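Long-range contacts in Alpha/beta hydrolase fold-3 domain protein (Sulfolobus islandicus, PDB 5LK6), which probably hydrolyses carboxylic ester bonds, as a thermostable lipase/carboxylesterase of the alpha/beta hydrolase fold from a thermophilic archaeon: residues V62-K66 against C94-T98; V73-G79 against G144-D150; A113-P119 against Q209-S213. All blocks are in the same frame, centred on the assembly; numbering follows the deposited sequence.

Contact 1 of 3, residues V62-K66 against C94-T98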
loop_
_atom_site.group_PDB
_atom_site.type_symbol
_atom_site.label_atom_id
_atom_site.label_comp_id
_atom_site.label_asym_id
_atom_site.label_seq_id
_atom_site.Cartn_x
_atom_site.Cartn_y
_atom_site.Cartn_z
ATOM N N VAL A 62 -20.072 12.104 -13.015
ATOM C CA VAL A 62 -20.419 10.794 -12.464
ATOM C C VAL A 62 -19.891 9.690 -13.365
ATOM O O VAL A 62 -20.160 9.656 -14.557
ATOM C CB VAL A 62 -21.914 10.651 -12.293
ATOM C CG1 VAL A 62 -22.230 9.444 -11.433
ATOM C CG2 VAL A 62 -22.491 11.926 -11.670
ATOM N N TYR A 63 -19.069 8.833 -12.786
ATOM C CA TYR A 63 -18.543 7.662 -13.487
ATOM C C TYR A 63 -19.182 6.413 -12.860
ATOM O O TYR A 63 -19.158 6.224 -11.608
ATOM C CB TYR A 63 -17.033 7.581 -13.314
ATOM C CG TYR A 63 -16.257 8.799 -13.707
ATOM C CD1 TYR A 63 -16.132 9.901 -12.843
ATOM C CD2 TYR A 63 -15.592 8.837 -14.894
ATOM C CE1 TYR A 63 -15.357 11.013 -13.192
ATOM C CE2 TYR A 63 -14.851 9.939 -15.271
ATOM C CZ TYR A 63 -14.721 11.026 -14.420
ATOM O OH TYR A 63 -13.943 12.091 -14.843
ATOM N N LEU A 64 -19.783 5.582 -13.710
ATOM C CA LEU A 64 -20.257 4.262 -13.247
ATOM C C LEU A 64 -19.265 3.246 -13.742
ATOM O O LEU A 64 -18.621 3.453 -14.770
ATOM C CB LEU A 64 -21.635 3.913 -13.767
ATOM C CG LEU A 64 -22.841 4.842 -13.569
ATOM C CD1 LEU A 64 -23.978 4.210 -14.362
ATOM C CD2 LEU A 64 -23.281 5.090 -12.119
ATOM N N PRO A 65 -19.108 2.155 -13.006
ATOM C CA PRO A 65 -18.302 1.056 -13.522
ATOM C C PRO A 65 -19.109 0.147 -14.468
ATOM O O PRO A 65 -20.343 0.309 -14.640
ATOM C CB PRO A 65 -17.912 0.307 -12.269
ATOM C CG PRO A 65 -19.071 0.547 -11.334
ATOM C CD PRO A 65 -19.694 1.857 -11.696
ATOM N N LYS A 66 -18.383 -0.780 -15.095
ATOM C CA LYS A 66 -18.961 -1.789 -15.988
ATOM C C LYS A 66 -19.788 -2.774 -15.206
ATOM O O LYS A 66 -20.902 -3.046 -15.582
ATOM C CB LYS A 66 -17.877 -2.471 -16.813
ATOM C CG LYS A 66 -17.511 -1.576 -17.973
ATOM C CD LYS A 66 -16.492 -2.147 -18.920
ATOM C CE LYS A 66 -16.716 -1.523 -20.298
ATOM N NZ LYS A 66 -15.474 -1.443 -21.114
ATOM N N CYS A 94 -9.789 9.516 -12.234
ATOM C CA CYS A 94 -11.068 9.187 -11.644
ATOM C C CYS A 94 -11.598 7.968 -12.333
ATOM O O CYS A 94 -12.183 7.122 -11.694
ATOM C CB CYS A 94 -12.070 10.314 -11.763
ATOM S SG CYS A 94 -11.813 11.593 -10.522
ATOM N N ARG A 95 -11.349 7.878 -13.632
ATOM C CA ARG A 95 -11.688 6.665 -14.393
ATOM C C ARG A 95 -10.995 5.463 -13.843
ATOM O O ARG A 95 -11.615 4.449 -13.682
ATOM C CB ARG A 95 -11.322 6.800 -15.878
ATOM C CG ARG A 95 -12.334 7.604 -16.684
ATOM C CD ARG A 95 -11.751 7.936 -18.052
ATOM N NE ARG A 95 -12.782 8.593 -18.855
ATOM C CZ ARG A 95 -13.789 7.976 -19.479
ATOM N NH1 ARG A 95 -13.931 6.654 -19.475
ATOM N NH2 ARG A 95 -14.669 8.717 -20.116
ATOM N N ALA A 96 -9.698 5.600 -13.560
ATOM C CA ALA A 96 -8.870 4.517 -13.050
ATOM C C ALA A 96 -9.290 4.091 -11.660
ATOM O O ALA A 96 -9.290 2.907 -11.352
ATOM C CB ALA A 96 -7.405 4.903 -13.060
ATOM N N ILE A 97 -9.660 5.043 -10.817
ATOM C CA ILE A 97 -10.224 4.657 -9.518
ATOM C C ILE A 97 -11.540 3.881 -9.689
ATOM O O ILE A 97 -11.747 2.854 -9.047
ATOM C CB ILE A 97 -10.403 5.892 -8.649
ATOM C CG1 ILE A 97 -9.013 6.380 -8.283
ATOM C CG2 ILE A 97 -11.255 5.603 -7.433
ATOM C CD1 ILE A 97 -9.025 7.748 -7.682
ATOM N N THR A 98 -12.389 4.375 -10.594
ATOM C CA THR A 98 -13.697 3.795 -10.874
ATOM C C THR A 98 -13.568 2.325 -11.224
ATOM O O THR A 98 -14.165 1.481 -10.577
ATOM C CB THR A 98 -14.445 4.562 -11.990
ATOM O OG1 THR A 98 -14.537 5.933 -11.619
ATOM C CG2 THR A 98 -15.902 4.056 -12.151
#

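Contact 2 of 3, residues V73-G79 against G144-D150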
loop_
_atom_site.group_PDB
_atom_site.type_symbol
_atom_site.label_atom_id
_atom_site.label_comp_id
_atom_site.label_asym_id
_atom_site.label_seq_id
_atom_site.Cartn_x
_atom_site.Cartn_y
_atom_site.Cartn_z
ATOM N N VAL A 73 -20.754 4.610 -3.397
ATOM C CA VAL A 73 -20.445 5.894 -4.096
ATOM C C VAL A 73 -19.269 6.603 -3.437
ATOM O O VAL A 73 -19.274 6.852 -2.225
ATOM C CB VAL A 73 -21.638 6.864 -4.131
ATOM C CG1 VAL A 73 -21.296 8.100 -4.969
ATOM C CG2 VAL A 73 -22.847 6.181 -4.701
ATOM N N LEU A 74 -18.265 6.928 -4.244
ATOM C CA LEU A 74 -17.082 7.667 -3.760
ATOM C C LEU A 74 -17.155 9.121 -4.236
ATOM O O LEU A 74 -17.168 9.376 -5.445
ATOM C CB LEU A 74 -15.810 7.018 -4.283
ATOM C CG LEU A 74 -14.485 7.690 -3.857
ATOM C CD1 LEU A 74 -14.263 7.464 -2.377
ATOM C CD2 LEU A 74 -13.324 7.163 -4.691
ATOM N N ILE A 75 -17.203 10.055 -3.296
ATOM C CA ILE A 75 -17.018 11.460 -3.636
ATOM C C ILE A 75 -15.508 11.699 -3.809
ATOM O O ILE A 75 -14.714 11.410 -2.895
ATOM C CB ILE A 75 -17.480 12.396 -2.519
ATOM C CG1 ILE A 75 -18.941 12.111 -2.127
ATOM C CG2 ILE A 75 -17.241 13.851 -2.961
ATOM C CD1 ILE A 75 -19.945 12.355 -3.245
ATOM N N TYR A 76 -15.123 12.205 -4.976
ATOM C CA TYR A 76 -13.726 12.466 -5.257
ATOM C C TYR A 76 -13.522 13.958 -5.426
ATOM O O TYR A 76 -14.119 14.527 -6.311
ATOM C CB TYR A 76 -13.185 11.696 -6.466
ATOM C CG TYR A 76 -11.670 11.725 -6.441
ATOM C CD1 TYR A 76 -10.949 10.825 -5.675
ATOM C CD2 TYR A 76 -10.967 12.753 -7.063
ATOM C CE1 TYR A 76 -9.570 10.886 -5.611
ATOM C CE2 TYR A 76 -9.587 12.824 -6.985
ATOM C CZ TYR A 76 -8.886 11.893 -6.262
ATOM O OH TYR A 76 -7.503 11.988 -6.189
ATOM N N LEU A 77 -12.670 14.538 -4.572
ATOM C CA LEU A 77 -12.286 15.955 -4.604
ATOM C C LEU A 77 -10.854 16.126 -5.109
ATOM O O LEU A 77 -9.916 15.644 -4.447
ATOM C CB LEU A 77 -12.386 16.513 -3.192
ATOM C CG LEU A 77 -13.715 16.168 -2.500
ATOM C CD1 LEU A 77 -13.683 16.552 -1.016
ATOM C CD2 LEU A 77 -14.904 16.808 -3.223
ATOM N N HIS A 78 -10.664 16.759 -6.283
ATOM C CA HIS A 78 -9.337 16.800 -6.897
ATOM C C HIS A 78 -8.339 17.687 -6.138
ATOM O O HIS A 78 -8.712 18.604 -5.437
ATOM C CB HIS A 78 -9.440 17.278 -8.354
ATOM C CG HIS A 78 -9.837 18.721 -8.512
ATOM N ND1 HIS A 78 -8.922 19.752 -8.465
ATOM C CD2 HIS A 78 -11.045 19.299 -8.707
ATOM C CE1 HIS A 78 -9.555 20.904 -8.607
ATOM N NE2 HIS A 78 -10.844 20.656 -8.738
ATOM N N GLY A 79 -7.054 17.426 -6.300
ATOM C CA GLY A 79 -5.996 18.363 -5.841
ATOM C C GLY A 79 -5.670 19.495 -6.799
ATOM O O GLY A 79 -6.377 19.701 -7.778
ATOM N N GLY A 144 -23.615 2.832 0.160
ATOM C CA GLY A 144 -23.273 4.015 0.938
ATOM C C GLY A 144 -22.224 4.893 0.285
ATOM O O GLY A 144 -21.879 4.731 -0.890
ATOM N N VAL A 145 -21.719 5.846 1.043
ATOM C CA VAL A 145 -20.834 6.827 0.452
ATOM C C VAL A 145 -19.548 6.980 1.243
ATOM O O VAL A 145 -19.560 6.988 2.498
ATOM C CB VAL A 145 -21.585 8.143 0.011
ATOM C CG1 VAL A 145 -22.883 8.336 0.736
ATOM C CG2 VAL A 145 -20.732 9.407 0.038
ATOM N N ALA A 146 -18.440 6.984 0.495
ATOM C CA ALA A 146 -17.131 7.288 1.017
ATOM C C ALA A 146 -16.675 8.572 0.330
ATOM O O ALA A 146 -17.271 8.988 -0.678
ATOM C CB ALA A 146 -16.164 6.144 0.700
ATOM N N ILE A 147 -15.587 9.145 0.841
ATOM C CA ILE A 147 -15.016 10.386 0.332
ATOM C C ILE A 147 -13.489 10.252 0.100
ATOM O O ILE A 147 -12.839 9.595 0.852
ATOM C CB ILE A 147 -15.378 11.555 1.291
ATOM C CG1 ILE A 147 -15.048 12.902 0.641
ATOM C CG2 ILE A 147 -14.731 11.397 2.648
ATOM C CD1 ILE A 147 -15.646 14.104 1.357
ATOM N N ALA A 148 -12.938 10.880 -0.938
ATOM C CA ALA A 148 -11.521 10.814 -1.250
ATOM C C ALA A 148 -10.979 12.089 -1.879
ATOM O O ALA A 148 -11.679 12.784 -2.626
ATOM C CB ALA A 148 -11.246 9.681 -2.211
ATOM N N GLY A 149 -9.705 12.367 -1.617
ATOM C CA GLY A 149 -8.985 13.366 -2.404
ATOM C C GLY A 149 -7.476 13.370 -2.221
ATOM O O GLY A 149 -6.990 12.775 -1.243
ATOM N N ASP A 150 -6.783 14.063 -3.146
ATOM C CA ASP A 150 -5.322 14.263 -3.125
ATOM C C ASP A 150 -4.849 15.736 -2.933
ATOM O O ASP A 150 -5.536 16.554 -3.454
ATOM C CB ASP A 150 -4.769 13.698 -4.440
ATOM C CG ASP A 150 -5.294 14.447 -5.679
ATOM O OD1 ASP A 150 -6.557 14.429 -5.897
ATOM O OD2 ASP A 150 -4.449 15.069 -6.407
#

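Contact 3 of 3, residues A113-P119 against Q209-S213. With SO4 (sulfate ion), chain E.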
loop_
_atom_site.group_PDB
_atom_site.type_symbol
_atom_site.label_atom_id
_atom_site.label_comp_id
_atom_site.label_asym_id
_atom_site.label_seq_id
_atom_site.Cartn_x
_atom_site.Cartn_y
_atom_site.Cartn_z
ATOM N N ALA A 113 -9.828 29.051 -6.103
ATOM C CA ALA A 113 -9.172 30.295 -5.893
ATOM C C ALA A 113 -8.313 30.563 -7.119
ATOM O O ALA A 113 -7.991 29.631 -7.860
ATOM C CB ALA A 113 -8.313 30.196 -4.657
ATOM N N PRO A 114 -7.954 31.825 -7.378
ATOM C CA PRO A 114 -8.245 32.984 -6.529
ATOM C C PRO A 114 -9.630 33.586 -6.646
ATOM O O PRO A 114 -9.955 34.481 -5.849
ATOM C CB PRO A 114 -7.220 34.011 -7.005
ATOM C CG PRO A 114 -7.084 33.692 -8.439
ATOM C CD PRO A 114 -7.071 32.192 -8.483
ATOM N N GLU A 115 -10.459 33.111 -7.575
ATOM C CA GLU A 115 -11.745 33.751 -7.781
ATOM C C GLU A 115 -12.633 33.536 -6.591
ATOM O O GLU A 115 -13.304 34.451 -6.178
ATOM C CB GLU A 115 -12.417 33.457 -9.149
ATOM C CG GLU A 115 -12.131 32.149 -9.954
ATOM C CD GLU A 115 -10.691 31.880 -10.552
ATOM O OE1 GLU A 115 -10.430 32.140 -11.783
ATOM O OE2 GLU A 115 -9.867 31.301 -9.774
ATOM N N TYR A 116 -12.576 32.363 -5.983
ATOM C CA TYR A 116 -13.334 32.081 -4.789
ATOM C C TYR A 116 -12.383 31.637 -3.725
ATOM O O TYR A 116 -11.646 30.635 -3.850
ATOM C CB TYR A 116 -14.433 31.002 -5.029
ATOM C CG TYR A 116 -15.348 31.374 -6.144
ATOM C CD1 TYR A 116 -16.439 32.241 -5.927
ATOM C CD2 TYR A 116 -15.088 30.930 -7.447
ATOM C CE1 TYR A 116 -17.266 32.628 -6.980
ATOM C CE2 TYR A 116 -15.892 31.321 -8.512
ATOM C CZ TYR A 116 -16.972 32.157 -8.267
ATOM O OH TYR A 116 -17.737 32.510 -9.314
ATOM N N LYS A 117 -12.449 32.357 -2.631
ATOM C CA LYS A 117 -11.533 32.181 -1.522
ATOM C C LYS A 117 -12.105 31.177 -0.551
ATOM O O LYS A 117 -13.269 30.906 -0.545
ATOM C CB LYS A 117 -11.348 33.508 -0.777
ATOM C CG LYS A 117 -10.994 34.719 -1.646
ATOM C CD LYS A 117 -9.564 34.683 -2.122
ATOM C CE LYS A 117 -9.233 35.941 -2.873
ATOM N NZ LYS A 117 -8.124 35.642 -3.828
ATOM N N PHE A 118 -11.244 30.678 0.303
ATOM C CA PHE A 118 -11.625 29.929 1.458
ATOM C C PHE A 118 -12.734 30.683 2.214
ATOM O O PHE A 118 -12.650 31.910 2.362
ATOM C CB PHE A 118 -10.392 29.740 2.330
ATOM C CG PHE A 118 -10.685 29.161 3.674
ATOM C CD1 PHE A 118 -11.013 29.976 4.740
ATOM C CD2 PHE A 118 -10.575 27.775 3.890
ATOM C CE1 PHE A 118 -11.254 29.420 5.980
ATOM C CE2 PHE A 118 -10.851 27.213 5.108
ATOM C CZ PHE A 118 -11.168 28.035 6.152
ATOM N N PRO A 119 -13.775 29.995 2.705
ATOM C CA PRO A 119 -13.956 28.549 2.696
ATOM C C PRO A 119 -14.858 28.018 1.565
ATOM O O PRO A 119 -15.563 27.000 1.751
ATOM C CB PRO A 119 -14.621 28.327 4.023
ATOM C CG PRO A 119 -15.523 29.492 4.136
ATOM C CD PRO A 119 -14.757 30.656 3.570
ATOM N N GLN A 209 -3.282 32.554 -2.554
ATOM C CA GLN A 209 -4.442 32.674 -3.410
ATOM C C GLN A 209 -5.768 32.273 -2.718
ATOM O O GLN A 209 -6.819 32.885 -2.991
ATOM C CB GLN A 209 -4.262 31.904 -4.688
ATOM C CG GLN A 209 -3.055 32.225 -5.563
ATOM C CD GLN A 209 -2.978 33.663 -6.055
ATOM O OE1 GLN A 209 -2.147 34.427 -5.542
ATOM N NE2 GLN A 209 -3.797 34.043 -7.070
ATOM N N TYR A 210 -5.732 31.273 -1.847
ATOM C CA TYR A 210 -6.959 30.704 -1.271
ATOM C C TYR A 210 -7.347 31.396 0.051
ATOM O O TYR A 210 -8.516 31.755 0.232
ATOM C CB TYR A 210 -6.721 29.215 -1.045
ATOM C CG TYR A 210 -7.782 28.335 -0.449
ATOM C CD1 TYR A 210 -9.015 28.225 -1.005
ATOM C CD2 TYR A 210 -7.492 27.529 0.629
ATOM C CE1 TYR A 210 -9.987 27.390 -0.448
ATOM C CE2 TYR A 210 -8.443 26.668 1.190
ATOM C CZ TYR A 210 -9.691 26.596 0.646
ATOM O OH TYR A 210 -10.613 25.714 1.180
ATOM N N LEU A 211 -6.367 31.598 0.955
ATOM C CA LEU A 211 -6.636 32.105 2.309
ATOM C C LEU A 211 -6.904 33.604 2.285
ATOM O O LEU A 211 -6.455 34.312 1.384
ATOM C CB LEU A 211 -5.513 31.734 3.252
ATOM C CG LEU A 211 -5.227 30.233 3.408
ATOM C CD1 LEU A 211 -4.102 29.971 4.361
ATOM C CD2 LEU A 211 -6.441 29.495 3.918
ATOM N N ARG A 212 -7.730 34.062 3.212
ATOM C CA ARG A 212 -8.088 35.479 3.271
ATOM C C ARG A 212 -7.235 36.323 4.213
ATOM O O ARG A 212 -7.054 37.530 3.997
ATOM C CB ARG A 212 -9.537 35.632 3.718
ATOM C CG ARG A 212 -10.584 34.916 2.856
ATOM C CD ARG A 212 -11.919 34.872 3.583
ATOM N NE ARG A 212 -11.848 34.089 4.812
ATOM C CZ ARG A 212 -12.891 33.626 5.488
ATOM N NH1 ARG A 212 -14.148 33.840 5.077
ATOM N NH2 ARG A 212 -12.670 32.912 6.592
ATOM N N SER A 213 -6.786 35.691 5.288
ATOM C CA SER A 213 -5.960 36.319 6.318
ATOM C C SER A 213 -5.235 35.188 7.070
ATOM O O SER A 213 -5.570 33.984 6.897
ATOM C CB SER A 213 -6.820 37.159 7.295
ATOM O OG SER A 213 -7.554 36.348 8.208
HETATM S S SO4 E . -16.468 32.183 7.553
HETATM O O1 SO4 E . -16.531 32.787 6.219
HETATM O O2 SO4 E . -17.245 30.875 7.417
HETATM O O3 SO4 E . -15.013 32.167 7.969
HETATM O O4 SO4 E . -17.006 33.047 8.606
HETATM O O HOH W 1 -6.357 35.991 -1.402
#

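Contact 1 of 3, residues V62-K66 against C94-T98
Cys94 meets the outer half of the Tyr63 ring through its CB, which lies 3.7 Å from Tyr63 CE1. Its sulfur takes a more distant, oblique sulfur-aromatic position, Cys94 SG standing 5.4 Å from the ring centroid and 46° off the ring normal. From the same side of the ring plane, Arg95 approaches obliquely with its aliphatic stem: Arg95 CG is 3.7 Å from Tyr63 CE2, and the guanidinium plane is turned 83° from that of the ring. Both polar ends are held by Asp91, one helical turn earlier, which accepts a hydrogen bond from Tyr63 OH and forms a salt bridge with Arg95 NE. Thr98 meets the base of the tyrosine, with Thr98 OG1 3.4 Å from Tyr63 CB. That hydroxyl, anti to the carbonyl carbon (chi1 -56°), turns back along the helix to bond Cys94 O at 2.6 Å, an oxygen that Thr98 N also reaches from the opposite face of its plane. The same rotamer carries Thr98 CG2 to the backbone of the strand's exit, 3.8 Å from Pro65 N. With strand 57-63 bonded to strand 104-108, this is helix-on-sheet packing near the antiparallel edge of an alpha/beta hydrolase sheet.

Contact 2 of 3, residues V73-G79 against G144-D150
One face of the Tyr76 ring lies over the backbone of the neighbouring strand: Ala148 O is 3.7 Å above the plane, displaced toward the rim, and Gly149 CA is on that face too. Ala148 CB packs against the ring at 3.7 Å from Tyr76 CD1. With CG anti to the backbone N (chi1 -164°), the tyrosine reaches along the strand, and Tyr76 OH donates a hydrogen bond to the Asp150 carboxylate, 2.6 Å to OD1. Although ring and carboxylate planes differ by just 21°, the hydroxyl meets OD1 from above the carboxylate plane. Gly79 N adds a weak bond to the same oxygen, while OD2 is taken by Tyr90, so both carboxylate oxygens of this buried aspartate have partners. The imidazole of His78 bonds within its own loop, ND1 reaching Gly79 O at 2.6 Å nearly in the ring plane, and its ring stacks with Tyr110.

Behind these groups the backbones run parallel, the axes of these short segments approaching to 4.4 Å at 23°. Ala146 and Ala148 each hydrogen-bond the adjacent strand through both backbone N and O, as in Leu77 N to Ala148 O at 2.8 Å and nearly straight. Leu74 and Tyr76 face helix 91-101 beside Ala146 and Ala148; Ile75 and Leu77 meet Val145 and Ile147 beneath helix 120-133. Strand 144-150 runs out through Gly149 toward Ser151, in a GxSxG pattern consistent with the nucleophile elbow at the centre of an alpha/beta hydrolase sheet.

Contact 3 of 3, residues A113-P119 against Q209-S213
Two cis peptide bonds, before Pro114 and before Pro119, shape the loop that packs here against the end of helix 200-210. Within the alpha/beta hydrolase fold this loop leads from strand 104-108 to helix 120-133, with Pro119 at the N-cap position. Phe118 and Tyr210 form an offset edge-to-face pair, the edge of Phe118 turned to the face of Tyr210, with planes at 85° and centroids 5.4 Å apart. Phe118 CB completes the fit as a CH-pi contact 3.6 Å from the Tyr210 centroid, only 10° off the normal. Tyr210 CG, anti to the backbone N (chi1 179°), sets the ring flat against Phe118 CB, and it also stacks with Phe82. An alanine at this position would remove the ring and is likely to leave the CB and ring edge of Phe118 without their aromatic partner. The backbone pins the same pair, Phe118 N donating to Tyr210 O at 2.9 Å.

Lys117, bent at chi2, folds its ammonium over the helix end. Its NZ bonds Gln209 O at 3.2 Å and, in the carbonyl plane on a lone pair, Pro114 O; a water links it further to Leu211 O. Toward the solvent-facing side, the Arg212 guanidinium has Phe118 O and Pro119 CD over one and the same face. Asp216 forms a salt bridge with Arg212 NH2. The edge of the guanidinium grips a sulfate ion, probably from the crystallisation liquor and also held by Arg221: Arg212 NH1 donates to O1 and Arg212 NH2 to O3, both at 2.8 Å and almost straight.

Overall arrangement
Contacts 1 and 2 belong to one continuous core, their centres about 12 Å apart, and they meet at helix 91-101, which supplies one side of contact 1 and packs on Leu74 and Tyr76 of contact 2; Cys94 SG touches Tyr76 CD2 at 3.7 Å. Contact 2 is the more central, its centre about 7 Å from the centre of the chain, and joins two strands by regular backbone bonding; contact 1 lays a helix on the sheet through side-chain packing. Contact 3 is only partly buried, about 22 Å centre to centre from contact 2 and across the chain's centre from contact 1. There, aromatic packing lies inside, with lysine, water, arginine and sulfate toward the surface.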